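Side-chain contact in C2 toxin component I (Clostridium botulinum, PDB 2J3X), which is the enzymatic component of the binary C2 toxin, an ADP-ribosyltransferase that probably modifies actin inside the target cell, as related binary toxins do: residues A[111-116]-A[133-138]. The protein carries 2 engineered substitutions. Sequence-based numbering, arbitrary orientation.
Sequences INFSIR and RQQIIN. With SO4 (sulfate ion), chain O.
Gln-135 and Ile-136, in the last turn of helix 126-136, receive Ile-111 and Phe-113 from the loop that runs from strand 98-102 to this helix, within the first of two ADP-ribosyltransferase-like regions of the chain. The link is a loop folded back against the C-terminal end of the helix it leads into, and from the helix the side chains of Gln-135 and Ile-136 do the touching. Gln-135 reaches across with its CG anti to the backbone N (chi1 174°) and the chain extended beyond, which carries the amide to the loop. There its two ends are divided: OE1 meets the edge of the Phe-113 ring, 3.4 Å from CE2, while NE2 comes to 3.8 Å from CG1 of Ile-111 and makes a weak hydrogen bond to the carbonyl oxygen of Gly-110. OE1 lies close to the ring plane and so faces the electropositive rim rather than the pi cloud; the amide plane itself stands 82° from the ring. The ring is also held from within the loop, because CG2 of Ile-111 sits over its centre, 3.6 Å above the plane; Lys-131, one helical turn before Gln-135, adds a cation-pi contact. Farther along the loop, the backbone N atoms of Ile-115 and Arg-116 bind a sulfate, probably from the crystallisation liquor. Ile-136, buried, adds an apolar contact through its CG2 methyl, which lies 3.9 Å from CD1 of Ile-111 and 4.1 Å from its CG1, while the same side chain also touches Pro-195 of strand 191-203, placing the helix end between loop and sheet. Beyond it, Ile-137 leaves helical geometry, although its N still bonds to O of Arg-133 at 3.2 Å.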
loop_
_atom_site.group_PDB
_atom_site.type_symbol
_atom_site.label_atom_id
_atom_site.label_comp_id
_atom_site.label_asym_id
_atom_site.label_seq_id
_atom_site.Cartn_x
_atom_site.Cartn_y
_atom_site.Cartn_z
ATOM N N ILE A 111 -0.293 7.998 11.516
ATOM C CA ILE A 111 -0.294 8.858 12.705
ATOM C C ILE A 111 -1.248 8.296 13.711
ATOM O O ILE A 111 -2.482 8.245 13.496
ATOM C CB ILE A 111 -0.699 10.325 12.360
ATOM C CG1 ILE A 111 0.338 10.939 11.419
ATOM C CG2 ILE A 111 -0.974 11.151 13.683
ATOM C CD1 ILE A 111 -0.197 12.350 10.899
ATOM N N ASN A 112 -0.658 7.810 14.808
ATOM C CA ASN A 112 -1.458 7.204 15.851
ATOM C C ASN A 112 -1.497 8.053 17.108
ATOM O O ASN A 112 -2.073 7.622 18.093
ATOM C CB ASN A 112 -0.922 5.808 16.196
ATOM C CG ASN A 112 -0.922 4.877 14.976
ATOM O OD1 ASN A 112 -1.906 4.827 14.233
ATOM N ND2 ASN A 112 0.157 4.127 14.812
ATOM N N PHE A 113 -0.933 9.254 17.050
ATOM C CA PHE A 113 -0.914 10.169 18.209
ATOM C C PHE A 113 -1.916 11.268 17.946
ATOM O O PHE A 113 -2.354 11.461 16.810
ATOM C CB PHE A 113 0.474 10.786 18.454
ATOM C CG PHE A 113 1.091 11.401 17.221
ATOM C CD1 PHE A 113 0.852 12.721 16.868
ATOM C CD2 PHE A 113 1.920 10.632 16.414
ATOM C CE1 PHE A 113 1.444 13.241 15.702
ATOM C CE2 PHE A 113 2.503 11.157 15.272
ATOM C CZ PHE A 113 2.292 12.457 14.931
ATOM N N SER A 114 -2.260 12.019 18.988
ATOM C CA SER A 114 -3.343 12.995 18.867
ATOM C C SER A 114 -2.811 14.304 18.293
ATOM O O SER A 114 -1.611 14.634 18.410
ATOM C CB SER A 114 -3.966 13.292 20.244
ATOM O OG SER A 114 -2.921 13.590 21.163
ATOM N N ILE A 115 -3.722 15.019 17.632
ATOM C CA ILE A 115 -3.335 16.204 16.901
ATOM C C ILE A 115 -3.828 17.490 17.589
ATOM O O ILE A 115 -3.046 18.442 17.764
ATOM C CB ILE A 115 -3.910 16.102 15.453
ATOM C CG1 ILE A 115 -3.250 14.969 14.654
ATOM C CG2 ILE A 115 -3.819 17.460 14.773
ATOM C CD1 ILE A 115 -1.816 15.084 14.598
ATOM N N ARG A 116 -5.090 17.503 17.992
ATOM C CA ARG A 116 -5.638 18.670 18.715
ATOM C C ARG A 116 -5.401 18.432 20.203
ATOM O O ARG A 116 -6.264 17.867 20.872
ATOM C CB ARG A 116 -7.105 18.789 18.440
ATOM C CG ARG A 116 -7.406 19.214 16.958
ATOM C CD ARG A 116 -8.886 19.109 16.711
ATOM N NE ARG A 116 -9.267 19.649 15.387
ATOM C CZ ARG A 116 -10.322 19.238 14.699
ATOM N NH1 ARG A 116 -11.094 18.237 15.180
ATOM N NH2 ARG A 116 -10.608 19.791 13.511
ATOM N N ARG A 133 5.185 17.080 10.694
ATOM C CA ARG A 133 6.100 17.393 9.576
ATOM C C ARG A 133 7.285 16.424 9.530
ATOM O O ARG A 133 7.614 15.875 8.474
ATOM C CB ARG A 133 6.642 18.805 9.725
ATOM C CG ARG A 133 5.649 19.864 9.303
ATOM C CD ARG A 133 6.205 21.241 9.724
ATOM N NE ARG A 133 5.381 22.333 9.209
ATOM C CZ ARG A 133 5.555 23.616 9.542
ATOM N NH1 ARG A 133 6.473 23.947 10.469
ATOM N NH2 ARG A 133 4.784 24.559 9.002
ATOM N N GLN A 134 7.917 16.180 10.669
ATOM C CA GLN A 134 9.088 15.309 10.657
ATOM C C GLN A 134 8.715 13.870 10.265
ATOM O O GLN A 134 9.458 13.186 9.541
ATOM C CB GLN A 134 9.833 15.382 11.999
ATOM C CG GLN A 134 10.589 16.708 12.171
ATOM C CD GLN A 134 11.416 17.053 10.905
ATOM O OE1 GLN A 134 12.336 16.317 10.528
ATOM N NE2 GLN A 134 11.040 18.131 10.222
ATOM N N GLN A 135 7.537 13.411 10.674
ATOM C CA GLN A 135 7.192 12.017 10.357
ATOM C C GLN A 135 6.681 11.838 8.917
ATOM O O GLN A 135 7.014 10.832 8.245
ATOM C CB GLN A 135 6.127 11.587 11.333
ATOM C CG GLN A 135 5.559 10.230 11.065
ATOM C CD GLN A 135 4.680 9.754 12.221
ATOM O OE1 GLN A 135 5.031 9.942 13.387
ATOM N NE2 GLN A 135 3.584 9.111 11.889
ATOM N N ILE A 136 5.868 12.787 8.425
ATOM C CA ILE A 136 5.177 12.507 7.175
ATOM C C ILE A 136 5.742 13.156 5.890
ATOM O O ILE A 136 5.414 12.710 4.787
ATOM C CB ILE A 136 3.647 12.808 7.254
ATOM C CG1 ILE A 136 3.356 14.308 7.149
ATOM C CG2 ILE A 136 2.964 12.232 8.543
ATOM C CD1 ILE A 136 1.908 14.671 6.976
ATOM N N ILE A 137 6.511 14.226 5.996
ATOM C CA ILE A 137 6.911 14.966 4.760
ATOM C C ILE A 137 7.851 14.080 3.966
ATOM O O ILE A 137 8.758 13.471 4.526
ATOM C CB ILE A 137 7.619 16.309 5.127
ATOM C CG1 ILE A 137 6.591 17.263 5.779
ATOM C CG2 ILE A 137 8.285 16.951 3.911
ATOM C CD1 ILE A 137 5.475 17.484 4.950
ATOM N N ASN A 138 7.578 13.966 2.671
ATOM C CA ASN A 138 8.310 13.109 1.758
ATOM C C ASN A 138 8.202 11.586 2.049
ATOM O O ASN A 138 8.989 10.782 1.531
ATOM C CB ASN A 138 9.767 13.504 1.713
ATOM C CG ASN A 138 10.335 13.353 0.346
ATOM O OD1 ASN A 138 9.595 13.110 -0.611
ATOM N ND2 ASN A 138 11.653 13.460 0.221
HETATM S S SO4 O . -7.153 14.246 17.973
HETATM O O1 SO4 O . -8.422 14.021 17.327
HETATM O O2 SO4 O . -6.098 13.786 17.063
HETATM O O3 SO4 O . -6.919 15.643 18.308
HETATM O O4 SO4 O . -7.038 13.494 19.265
#